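Local coordinates for diaminopimelate decarboxylase (Methanocaldococcus jannaschii, PDB 1TWI), which catalyses the pyridoxal-phosphate-dependent decarboxylation of meso-diaminopimelate to L-lysine, the last step of lysine biosynthesis by the diaminopimelate pathway, at residues F221-V232 with D244-G252; I136-K147 with K191-V202. All blocks are in the same frame, centred on the assembly; numbering follows the deposited sequence.

Contact 1 (F221-V232 with D244-G252). With PLP (pyridoxal-5'-phosphate), chain E.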
loop_
_atom_site.group_PDB
_atom_site.type_symbol
_atom_site.label_atom_id
_atom_site.label_comp_id
_atom_site.label_asym_id
_atom_site.label_seq_id
_atom_site.Cartn_x
_atom_site.Cartn_y
_atom_site.Cartn_z
ATOM N N PHE A 221 -2.043 -28.172 -4.174
ATOM C CA PHE A 221 -1.120 -28.674 -3.160
ATOM C C PHE A 221 -0.703 -30.114 -3.417
ATOM O O PHE A 221 0.469 -30.472 -3.232
ATOM C CB PHE A 221 -1.721 -28.560 -1.754
ATOM C CG PHE A 221 -1.938 -27.142 -1.331
ATOM C CD1 PHE A 221 -0.852 -26.304 -1.098
ATOM C CD2 PHE A 221 -3.206 -26.633 -1.242
ATOM C CE1 PHE A 221 -1.031 -24.978 -0.795
ATOM C CE2 PHE A 221 -3.423 -25.271 -0.931
ATOM C CZ PHE A 221 -2.343 -24.447 -0.706
ATOM N N ILE A 222 -1.653 -30.961 -3.792
ATOM C CA ILE A 222 -1.300 -32.345 -4.113
ATOM C C ILE A 222 -0.279 -32.316 -5.292
ATOM O O ILE A 222 0.750 -32.977 -5.241
ATOM C CB ILE A 222 -2.578 -33.156 -4.595
ATOM C CG1 ILE A 222 -3.570 -33.330 -3.449
ATOM C CG2 ILE A 222 -2.171 -34.538 -5.085
ATOM C CD1 ILE A 222 -5.008 -33.748 -3.895
ATOM N N GLU A 223 -0.559 -31.546 -6.339
ATOM C CA GLU A 223 0.340 -31.509 -7.501
ATOM C C GLU A 223 1.725 -30.949 -7.114
ATOM O O GLU A 223 2.749 -31.440 -7.578
ATOM C CB GLU A 223 -0.294 -30.671 -8.627
ATOM C CG GLU A 223 0.582 -30.527 -9.888
ATOM C CD GLU A 223 0.734 -31.831 -10.673
ATOM O OE1 GLU A 223 0.020 -32.841 -10.381
ATOM O OE2 GLU A 223 1.577 -31.828 -11.604
ATOM N N GLU A 224 1.742 -29.902 -6.296
ATOM C CA GLU A 224 3.020 -29.373 -5.791
ATOM C C GLU A 224 3.753 -30.495 -5.048
ATOM O O GLU A 224 4.950 -30.738 -5.255
ATOM C CB GLU A 224 2.774 -28.216 -4.773
ATOM C CG GLU A 224 4.064 -27.818 -3.961
ATOM C CD GLU A 224 3.789 -26.948 -2.728
ATOM O OE1 GLU A 224 2.592 -26.819 -2.295
ATOM O OE2 GLU A 224 4.769 -26.415 -2.150
ATOM N N THR A 225 3.040 -31.222 -4.191
ATOM C CA THR A 225 3.740 -32.243 -3.400
ATOM C C THR A 225 4.315 -33.359 -4.273
ATOM O O THR A 225 5.476 -33.793 -4.077
ATOM C CB THR A 225 2.801 -32.839 -2.308
ATOM O OG1 THR A 225 2.321 -31.778 -1.462
ATOM C CG2 THR A 225 3.544 -33.778 -1.440
ATOM N N ARG A 226 3.519 -33.784 -5.262
ATOM C CA ARG A 226 3.997 -34.818 -6.149
ATOM C C ARG A 226 5.259 -34.335 -6.901
ATOM O O ARG A 226 6.235 -35.050 -6.998
ATOM C CB ARG A 226 2.953 -35.146 -7.203
ATOM C CG ARG A 226 1.635 -35.783 -6.659
ATOM C CD ARG A 226 0.697 -36.094 -7.838
ATOM N NE ARG A 226 -0.507 -36.818 -7.428
ATOM C CZ ARG A 226 -1.495 -37.166 -8.257
ATOM N NH1 ARG A 226 -1.409 -36.834 -9.564
ATOM N NH2 ARG A 226 -2.529 -37.903 -7.790
ATOM N N LYS A 227 5.214 -33.128 -7.446
ATOM C CA LYS A 227 6.354 -32.694 -8.267
ATOM C C LYS A 227 7.620 -32.345 -7.482
ATOM O O LYS A 227 8.754 -32.499 -7.994
ATOM C CB LYS A 227 5.884 -31.585 -9.194
ATOM C CG LYS A 227 4.709 -32.070 -10.100
ATOM C CD LYS A 227 5.247 -33.139 -11.046
ATOM C CE LYS A 227 4.110 -34.001 -11.681
ATOM N NZ LYS A 227 3.432 -33.304 -12.749
ATOM N N VAL A 228 7.425 -31.907 -6.233
ATOM C CA VAL A 228 8.552 -31.631 -5.360
ATOM C C VAL A 228 9.172 -32.985 -4.986
ATOM O O VAL A 228 10.392 -33.174 -5.075
ATOM C CB VAL A 228 8.126 -30.865 -4.071
ATOM C CG1 VAL A 228 9.313 -30.857 -3.051
ATOM C CG2 VAL A 228 7.740 -29.410 -4.440
ATOM N N MET A 229 8.347 -33.950 -4.609
ATOM C CA MET A 229 8.901 -35.243 -4.271
ATOM C C MET A 229 9.551 -35.926 -5.492
ATOM O O MET A 229 10.570 -36.644 -5.345
ATOM C CB MET A 229 7.804 -36.144 -3.618
ATOM C CG MET A 229 7.381 -35.680 -2.193
ATOM S SD MET A 229 8.788 -35.502 -1.017
ATOM C CE MET A 229 9.096 -37.238 -0.541
ATOM N N ASP A 230 8.964 -35.750 -6.684
ATOM C CA ASP A 230 9.578 -36.324 -7.873
ATOM C C ASP A 230 10.998 -35.752 -7.993
ATOM O O ASP A 230 11.934 -36.444 -8.417
ATOM C CB ASP A 230 8.834 -35.927 -9.154
ATOM C CG ASP A 230 7.498 -36.687 -9.351
ATOM O OD1 ASP A 230 7.218 -37.658 -8.632
ATOM O OD2 ASP A 230 6.768 -36.283 -10.256
ATOM N N PHE A 231 11.167 -34.476 -7.652
ATOM C CA PHE A 231 12.511 -33.886 -7.757
ATOM C C PHE A 231 13.439 -34.464 -6.665
ATOM O O PHE A 231 14.654 -34.635 -6.891
ATOM C CB PHE A 231 12.445 -32.335 -7.707
ATOM C CG PHE A 231 13.791 -31.668 -7.927
ATOM C CD1 PHE A 231 14.426 -31.780 -9.156
ATOM C CD2 PHE A 231 14.430 -30.988 -6.887
ATOM C CE1 PHE A 231 15.726 -31.216 -9.379
ATOM C CE2 PHE A 231 15.742 -30.408 -7.081
ATOM C CZ PHE A 231 16.362 -30.541 -8.351
ATOM N N VAL A 232 12.894 -34.757 -5.492
ATOM C CA VAL A 232 13.716 -35.360 -4.431
ATOM C C VAL A 232 14.198 -36.732 -4.936
ATOM O O VAL A 232 15.344 -37.151 -4.671
ATOM C CB VAL A 232 12.916 -35.453 -3.067
ATOM C CG1 VAL A 232 13.742 -36.121 -2.006
ATOM C CG2 VAL A 232 12.624 -33.977 -2.531
ATOM N N ASP A 244 15.239 -31.912 4.627
ATOM C CA ASP A 244 14.021 -31.126 4.830
ATOM C C ASP A 244 13.269 -30.886 3.538
ATOM O O ASP A 244 13.885 -30.530 2.538
ATOM C CB ASP A 244 14.308 -29.661 5.278
ATOM C CG ASP A 244 14.945 -29.525 6.662
ATOM O OD1 ASP A 244 14.884 -30.479 7.457
ATOM O OD2 ASP A 244 15.487 -28.408 6.963
ATOM N N VAL A 245 11.954 -31.044 3.571
ATOM C CA VAL A 245 11.100 -30.665 2.445
ATOM C C VAL A 245 10.160 -29.605 3.044
ATOM O O VAL A 245 9.457 -29.836 4.027
ATOM C CB VAL A 245 10.305 -31.856 1.873
ATOM C CG1 VAL A 245 9.205 -31.326 0.932
ATOM C CG2 VAL A 245 11.274 -32.744 1.057
ATOM N N ASN A 246 10.182 -28.411 2.464
ATOM C CA ASN A 246 9.364 -27.297 2.976
ATOM C C ASN A 246 8.397 -26.996 1.852
ATOM O O ASN A 246 8.826 -26.640 0.741
ATOM C CB ASN A 246 10.315 -26.115 3.285
ATOM C CG ASN A 246 9.589 -24.844 3.744
ATOM O OD1 ASN A 246 8.382 -24.658 3.504
ATOM N ND2 ASN A 246 10.354 -23.933 4.384
ATOM N N LEU A 247 7.094 -27.186 2.108
ATOM C CA LEU A 247 6.132 -26.976 1.041
ATOM C C LEU A 247 5.464 -25.614 1.016
ATOM O O LEU A 247 4.486 -25.397 0.289
ATOM C CB LEU A 247 5.089 -28.127 1.040
ATOM C CG LEU A 247 5.751 -29.522 0.798
ATOM C CD1 LEU A 247 4.724 -30.672 1.110
ATOM C CD2 LEU A 247 6.233 -29.657 -0.663
ATOM N N GLY A 248 6.015 -24.649 1.770
ATOM C CA GLY A 248 5.471 -23.287 1.653
ATOM C C GLY A 248 4.125 -23.077 2.328
ATOM O O GLY A 248 3.686 -23.883 3.172
ATOM N N GLY A 249 3.452 -21.993 1.977
ATOM C CA GLY A 249 2.162 -21.737 2.586
ATOM C C GLY A 249 1.091 -21.671 1.498
ATOM O O GLY A 249 1.135 -22.421 0.483
ATOM N N GLY A 250 0.107 -20.811 1.710
ATOM C CA GLY A 250 -0.918 -20.614 0.714
ATOM C C GLY A 250 -2.314 -21.156 1.029
ATOM O O GLY A 250 -3.218 -20.844 0.244
ATOM N N LEU A 251 -2.514 -21.959 2.098
ATOM C CA LEU A 251 -3.902 -22.434 2.370
ATOM C C LEU A 251 -4.869 -21.223 2.500
ATOM O O LEU A 251 -4.604 -20.293 3.265
ATOM C CB LEU A 251 -3.997 -23.245 3.685
ATOM C CG LEU A 251 -5.370 -23.894 3.935
ATOM C CD1 LEU A 251 -5.600 -24.963 2.810
ATOM C CD2 LEU A 251 -5.361 -24.658 5.329
ATOM N N GLY A 252 -5.986 -21.258 1.772
ATOM C CA GLY A 252 -6.948 -20.161 1.791
ATOM C C GLY A 252 -7.800 -20.126 3.051
ATOM O O GLY A 252 -7.963 -21.152 3.686
HETATM N N1 PLP E . 5.987 -18.777 2.006
HETATM C C2 PLP E . 6.380 -17.886 1.023
HETATM C C2A PLP E . 7.725 -18.187 0.318
HETATM C C3 PLP E . 5.556 -16.792 0.775
HETATM O O3 PLP E . 5.973 -15.937 -0.194
HETATM C C4 PLP E . 4.366 -16.574 1.418
HETATM C C4A PLP E . 3.515 -15.309 1.056
HETATM O O4A PLP E . 4.068 -14.467 0.422
HETATM C C5 PLP E . 3.953 -17.480 2.421
HETATM C C6 PLP E . 4.782 -18.564 2.668
HETATM C C5A PLP E . 2.670 -17.410 3.237
HETATM O O4P PLP E . 1.487 -17.424 2.396
HETATM P P PLP E . 0.031 -17.491 3.018
HETATM O O1P PLP E . -0.847 -17.458 1.835
HETATM O O2P PLP E . -0.104 -16.253 3.858
HETATM O O3P PLP E . -0.088 -18.733 3.780
#

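Contact 2 (I136-K147 with K191-V202)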
loop_
_atom_site.group_PDB
_atom_site.type_symbol
_atom_site.label_atom_id
_atom_site.label_comp_id
_atom_site.label_asym_id
_atom_site.label_seq_id
_atom_site.Cartn_x
_atom_site.Cartn_y
_atom_site.Cartn_z
ATOM N N ILE A 136 21.107 -18.910 -8.365
ATOM C CA ILE A 136 22.481 -19.311 -8.245
ATOM C C ILE A 136 23.309 -18.120 -7.715
ATOM O O ILE A 136 24.227 -18.301 -6.921
ATOM C CB ILE A 136 22.994 -19.846 -9.598
ATOM C CG1 ILE A 136 22.311 -21.238 -9.809
ATOM C CG2 ILE A 136 24.527 -19.957 -9.544
ATOM C CD1 ILE A 136 22.387 -21.828 -11.269
ATOM N N SER A 137 22.928 -16.911 -8.123
ATOM C CA SER A 137 23.622 -15.693 -7.686
ATOM C C SER A 137 23.599 -15.649 -6.155
ATOM O O SER A 137 24.627 -15.375 -5.497
ATOM C CB SER A 137 22.883 -14.472 -8.228
ATOM O OG SER A 137 23.555 -13.269 -7.851
ATOM N N GLU A 138 22.416 -15.896 -5.575
ATOM C CA GLU A 138 22.312 -15.904 -4.102
ATOM C C GLU A 138 23.204 -17.015 -3.500
ATOM O O GLU A 138 23.923 -16.802 -2.515
ATOM C CB GLU A 138 20.842 -16.108 -3.644
ATOM C CG GLU A 138 20.713 -16.258 -2.092
ATOM C CD GLU A 138 19.314 -16.663 -1.668
ATOM O OE1 GLU A 138 18.369 -16.423 -2.469
ATOM O OE2 GLU A 138 19.175 -17.197 -0.538
ATOM N N LEU A 139 23.162 -18.218 -4.080
ATOM C CA LEU A 139 24.000 -19.315 -3.557
ATOM C C LEU A 139 25.481 -18.858 -3.513
ATOM O O LEU A 139 26.161 -19.050 -2.489
ATOM C CB LEU A 139 23.901 -20.600 -4.443
ATOM C CG LEU A 139 24.866 -21.745 -4.020
ATOM C CD1 LEU A 139 24.456 -22.324 -2.661
ATOM C CD2 LEU A 139 24.881 -22.871 -5.081
ATOM N N ILE A 140 25.956 -18.266 -4.607
ATOM C CA ILE A 140 27.359 -17.790 -4.681
ATOM C C ILE A 140 27.630 -16.749 -3.575
ATOM O O ILE A 140 28.623 -16.848 -2.826
ATOM C CB ILE A 140 27.677 -17.238 -6.138
ATOM C CG1 ILE A 140 27.596 -18.417 -7.144
ATOM C CG2 ILE A 140 29.118 -16.551 -6.214
ATOM C CD1 ILE A 140 27.725 -17.974 -8.588
ATOM N N LEU A 141 26.717 -15.806 -3.397
ATOM C CA LEU A 141 26.914 -14.797 -2.372
ATOM C C LEU A 141 26.916 -15.403 -0.981
ATOM O O LEU A 141 27.720 -15.026 -0.097
ATOM C CB LEU A 141 25.834 -13.696 -2.503
ATOM C CG LEU A 141 25.804 -12.684 -1.335
ATOM C CD1 LEU A 141 27.110 -11.867 -1.306
ATOM C CD2 LEU A 141 24.609 -11.724 -1.548
ATOM N N ILE A 142 26.043 -16.383 -0.740
ATOM C CA ILE A 142 26.020 -16.995 0.592
ATOM C C ILE A 142 27.337 -17.757 0.869
ATOM O O ILE A 142 27.899 -17.676 1.977
ATOM C CB ILE A 142 24.838 -18.017 0.731
ATOM C CG1 ILE A 142 23.490 -17.246 0.806
ATOM C CG2 ILE A 142 25.034 -18.898 1.938
ATOM C CD1 ILE A 142 22.229 -18.190 0.584
ATOM N N ASN A 143 27.816 -18.515 -0.120
ATOM C CA ASN A 143 29.043 -19.300 0.090
ATOM C C ASN A 143 30.233 -18.302 0.310
ATOM O O ASN A 143 31.075 -18.521 1.171
ATOM C CB ASN A 143 29.292 -20.190 -1.147
ATOM C CG ASN A 143 30.536 -21.018 -1.033
ATOM O OD1 ASN A 143 31.461 -20.826 -1.821
ATOM N ND2 ASN A 143 30.582 -21.943 -0.072
ATOM N N GLU A 144 30.283 -17.220 -0.472
ATOM C CA GLU A 144 31.367 -16.233 -0.315
ATOM C C GLU A 144 31.274 -15.552 1.071
ATOM O O GLU A 144 32.282 -15.317 1.733
ATOM C CB GLU A 144 31.287 -15.168 -1.418
ATOM C CG GLU A 144 31.834 -15.599 -2.797
ATOM C CD GLU A 144 31.372 -14.637 -3.917
ATOM O OE1 GLU A 144 31.703 -14.871 -5.118
ATOM O OE2 GLU A 144 30.661 -13.638 -3.588
ATOM N N THR A 145 30.059 -15.236 1.522
ATOM C CA THR A 145 29.891 -14.579 2.823
ATOM C C THR A 145 30.227 -15.517 3.983
ATOM O O THR A 145 30.899 -15.128 4.978
ATOM C CB THR A 145 28.448 -14.041 2.933
ATOM O OG1 THR A 145 28.239 -13.158 1.828
ATOM C CG2 THR A 145 28.246 -13.306 4.246
ATOM N N ALA A 146 29.771 -16.760 3.866
ATOM C CA ALA A 146 30.072 -17.773 4.875
ATOM C C ALA A 146 31.616 -17.911 4.933
ATOM O O ALA A 146 32.203 -18.038 6.015
ATOM C CB ALA A 146 29.417 -19.151 4.449
ATOM N N LYS A 147 32.259 -17.940 3.768
ATOM C CA LYS A 147 33.739 -18.042 3.731
ATOM C C LYS A 147 34.356 -16.822 4.487
ATOM O O LYS A 147 35.263 -16.995 5.311
ATOM C CB LYS A 147 34.243 -18.020 2.298
ATOM C CG LYS A 147 35.779 -18.078 2.169
ATOM C CD LYS A 147 36.167 -17.836 0.710
ATOM C CE LYS A 147 37.663 -18.150 0.371
ATOM N NZ LYS A 147 37.905 -17.894 -1.115
ATOM N N LYS A 191 21.423 -27.960 -11.268
ATOM C CA LYS A 191 22.742 -27.301 -11.412
ATOM C C LYS A 191 23.122 -26.545 -10.110
ATOM O O LYS A 191 24.254 -26.654 -9.616
ATOM C CB LYS A 191 22.701 -26.334 -12.584
ATOM C CG LYS A 191 23.982 -25.535 -12.868
ATOM C CD LYS A 191 23.660 -24.634 -14.087
ATOM C CE LYS A 191 24.360 -23.278 -13.985
ATOM N NZ LYS A 191 25.761 -23.266 -14.463
ATOM N N ALA A 192 22.157 -25.815 -9.538
ATOM C CA ALA A 192 22.433 -25.064 -8.316
ATOM C C ALA A 192 22.815 -25.985 -7.160
ATOM O O ALA A 192 23.769 -25.723 -6.406
ATOM C CB ALA A 192 21.198 -24.184 -7.918
ATOM N N ILE A 193 22.066 -27.062 -6.979
ATOM C CA ILE A 193 22.373 -27.943 -5.876
ATOM C C ILE A 193 23.717 -28.662 -6.096
ATOM O O ILE A 193 24.462 -28.885 -5.126
ATOM C CB ILE A 193 21.215 -28.986 -5.662
ATOM C CG1 ILE A 193 19.965 -28.229 -5.177
ATOM C CG2 ILE A 193 21.648 -30.116 -4.695
ATOM C CD1 ILE A 193 18.748 -29.063 -5.171
ATOM N N LYS A 194 24.031 -29.049 -7.335
ATOM C CA LYS A 194 25.321 -29.730 -7.535
ATOM C C LYS A 194 26.463 -28.711 -7.290
ATOM O O LYS A 194 27.515 -29.077 -6.757
ATOM C CB LYS A 194 25.371 -30.329 -8.957
ATOM C CG LYS A 194 24.694 -31.705 -8.982
ATOM C CD LYS A 194 24.772 -32.367 -10.356
ATOM C CE LYS A 194 24.296 -33.790 -10.227
ATOM N NZ LYS A 194 24.523 -34.568 -11.494
ATOM N N MET A 195 26.238 -27.452 -7.680
ATOM C CA MET A 195 27.226 -26.395 -7.403
ATOM C C MET A 195 27.427 -26.266 -5.901
ATOM O O MET A 195 28.565 -26.179 -5.405
ATOM C CB MET A 195 26.750 -25.028 -7.955
ATOM C CG MET A 195 26.806 -24.948 -9.479
ATOM S SD MET A 195 26.475 -23.254 -10.080
ATOM C CE MET A 195 27.246 -22.240 -8.721
ATOM N N ALA A 196 26.324 -26.242 -5.138
ATOM C CA ALA A 196 26.467 -26.097 -3.696
ATOM C C ALA A 196 27.237 -27.261 -3.079
ATOM O O ALA A 196 27.946 -27.070 -2.103
ATOM C CB ALA A 196 25.065 -25.996 -3.000
ATOM N N LEU A 197 27.063 -28.465 -3.610
ATOM C CA LEU A 197 27.782 -29.609 -3.005
ATOM C C LEU A 197 29.296 -29.499 -3.222
ATOM O O LEU A 197 30.057 -30.069 -2.450
ATOM C CB LEU A 197 27.255 -30.926 -3.577
ATOM C CG LEU A 197 25.807 -31.198 -3.142
ATOM C CD1 LEU A 197 25.178 -32.265 -4.007
ATOM C CD2 LEU A 197 25.777 -31.589 -1.731
ATOM N N GLU A 198 29.716 -28.769 -4.252
ATOM C CA GLU A 198 31.140 -28.556 -4.525
ATOM C C GLU A 198 31.665 -27.357 -3.732
ATOM O O GLU A 198 32.860 -27.226 -3.517
ATOM C CB GLU A 198 31.394 -28.343 -6.022
ATOM C CG GLU A 198 31.021 -29.585 -6.853
ATOM C CD GLU A 198 31.486 -30.930 -6.203
ATOM O OE1 GLU A 198 32.711 -31.212 -6.233
ATOM O OE2 GLU A 198 30.621 -31.711 -5.655
ATOM N N MET A 199 30.778 -26.487 -3.255
ATOM C CA MET A 199 31.240 -25.335 -2.478
ATOM C C MET A 199 31.676 -25.792 -1.096
ATOM O O MET A 199 31.117 -26.732 -0.572
ATOM C CB MET A 199 30.118 -24.313 -2.354
ATOM C CG MET A 199 29.950 -23.570 -3.626
ATOM S SD MET A 199 28.430 -22.651 -3.566
ATOM C CE MET A 199 28.584 -21.822 -5.073
ATOM N N GLU A 200 32.650 -25.110 -0.487
ATOM C CA GLU A 200 33.130 -25.526 0.816
ATOM C C GLU A 200 32.465 -24.888 1.991
ATOM O O GLU A 200 32.644 -25.367 3.111
ATOM C CB GLU A 200 34.636 -25.249 0.914
ATOM C CG GLU A 200 35.366 -25.736 -0.323
ATOM C CD GLU A 200 36.911 -25.633 -0.207
ATOM O OE1 GLU A 200 37.435 -24.519 0.103
ATOM O OE2 GLU A 200 37.586 -26.669 -0.423
ATOM N N TYR A 201 31.703 -23.815 1.786
ATOM C CA TYR A 201 31.110 -23.143 2.937
ATOM C C TYR A 201 29.600 -23.196 3.063
ATOM O O TYR A 201 29.033 -22.380 3.754
ATOM C CB TYR A 201 31.598 -21.659 2.999
ATOM C CG TYR A 201 33.118 -21.552 2.928
ATOM C CD1 TYR A 201 33.770 -21.616 1.709
ATOM C CD2 TYR A 201 33.890 -21.513 4.088
ATOM C CE1 TYR A 201 35.170 -21.658 1.646
ATOM C CE2 TYR A 201 35.284 -21.545 4.035
ATOM C CZ TYR A 201 35.909 -21.623 2.812
ATOM O OH TYR A 201 37.297 -21.666 2.709
ATOM N N VAL A 202 28.950 -24.151 2.404
ATOM C CA VAL A 202 27.484 -24.256 2.545
ATOM C C VAL A 202 27.235 -25.741 2.776
ATOM O O VAL A 202 28.055 -26.580 2.394
ATOM C CB VAL A 202 26.668 -23.739 1.283
ATOM C CG1 VAL A 202 27.005 -22.240 0.994
ATOM C CG2 VAL A 202 26.971 -24.615 0.019
#

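Contact 1 (F221-V232 with D244-G252)
Two oxygens meet where helix 221-232 faces strand 244-246 and what follows it: Glu224 OE2 stands 2.7 Å from Leu247 O. A separation this short suggests that the buried carboxyl group carries a proton and donates it to the carbonyl. Glu224 sends CG anti to its own nitrogen (chi1 167°) and continues extended, the span needed to reach the peptide from the helix. Leu247 itself reaches the helix through both methyls: its side chain crosses that of Thr225 at about a right angle, CD1 3.7 Å from Thr225 OG1, while CD2 lies 4.1 Å from Val228 CG2. The OG1 hydroxyl donates to Phe221 O, so a polar atom is satisfied within the helix. Nearer the strand, the compact Val228 and Val245 meet tip to tip, CG1 to CG1 at 4.0 Å, and Val232 adds its CG2 beside Val245 CG2. At the other end the flat Phe221 ring turns its edge to the glycines, with CE1 3.6 Å from Gly249 O. Gly249, without a side chain, lies against the cofactor; Gly250, beside the Phe221 ring, has backbone angles that only glycine adopts easily (phi 109°), and its N donates to the phosphate O3P (2.9 Å, 159°). In this helix-to-strand half of a barrel beta-alpha-beta unit, the chemistry implies that a probably protonated acid meets the peptide just before the glycines, while Phe221 packs on the phosphate-binding glycines themselves.

Contact 2 (I136-K147 with K191-V202)
This is a side-by-side packing of two nearly parallel helices on the outside of the TIM-type barrel, continued by the turn that leads into strand 202-208. The axes of helices 136-147 and 191-198 lie 10.3 Å apart and 12° from parallel; Ala192 and Ala196, being small, offer little bulk where Ile136 and Leu139 come in. Leu139 fills the groove between the helices. With CG anti to its nitrogen (chi1 174°), it sends CD1 to within 3.7 Å of Ala196 CB and CD2 over the backbone of Ala192, while Leu139 and Met199 meet tip to tip, CG 3.7 Å from SD. Ile136 rests CG1 on Ala192 CB and crosses Met195 at about a right angle, with CG2 3.6 Å from the methyl CE; unbranched methionines can follow the surface of the isoleucines and Leu139. Past the helix end, Tyr201 lies flat against Lys147: Lys147 CB stands 3.6 Å from the centroid of the Tyr201 ring and 9° off its normal, a CH-pi contact made by the aliphatic part of a lysine whose extended chain carries NZ onward. Asn143 meets the ring edge and crosses Met199 at a slant. Ala146, lacking any longer side chain, brings CB to 3.6 Å from Tyr201 CB. Inward, Val202, which opens strand 202-208, places CG1 4.0 Å from Ile142 CG2. On the other flank of helix 136-147, Ser137 is hydrogen-bonded to His308 of the second subunit. The chemistry implies cohesion chiefly from apolar and CH-pi contacts, with the lysines contributing hydrocarbon at the margin.

Contact 2 closes before contact 1 opens along the chain, and their centres lie 24 Å apart within the same pyridoxal-binding barrel. They share its parallel sheet: strand 202-208, which starts at the end of contact 2, runs beside strand 244-246 of contact 1, and helix 219-237 connects the two. The contacts also touch directly, Phe231 CE2 of helix 219-237 lying 3.8 Å from Ile193 CD1 of helix 188-198. Contact 2 belongs to the outer helical layer, away from the annotated sites and near the second subunit, whereas contact 1 belongs to the wall by the cofactor; strand 202-208 and the Phe231-Ile193 packing join them.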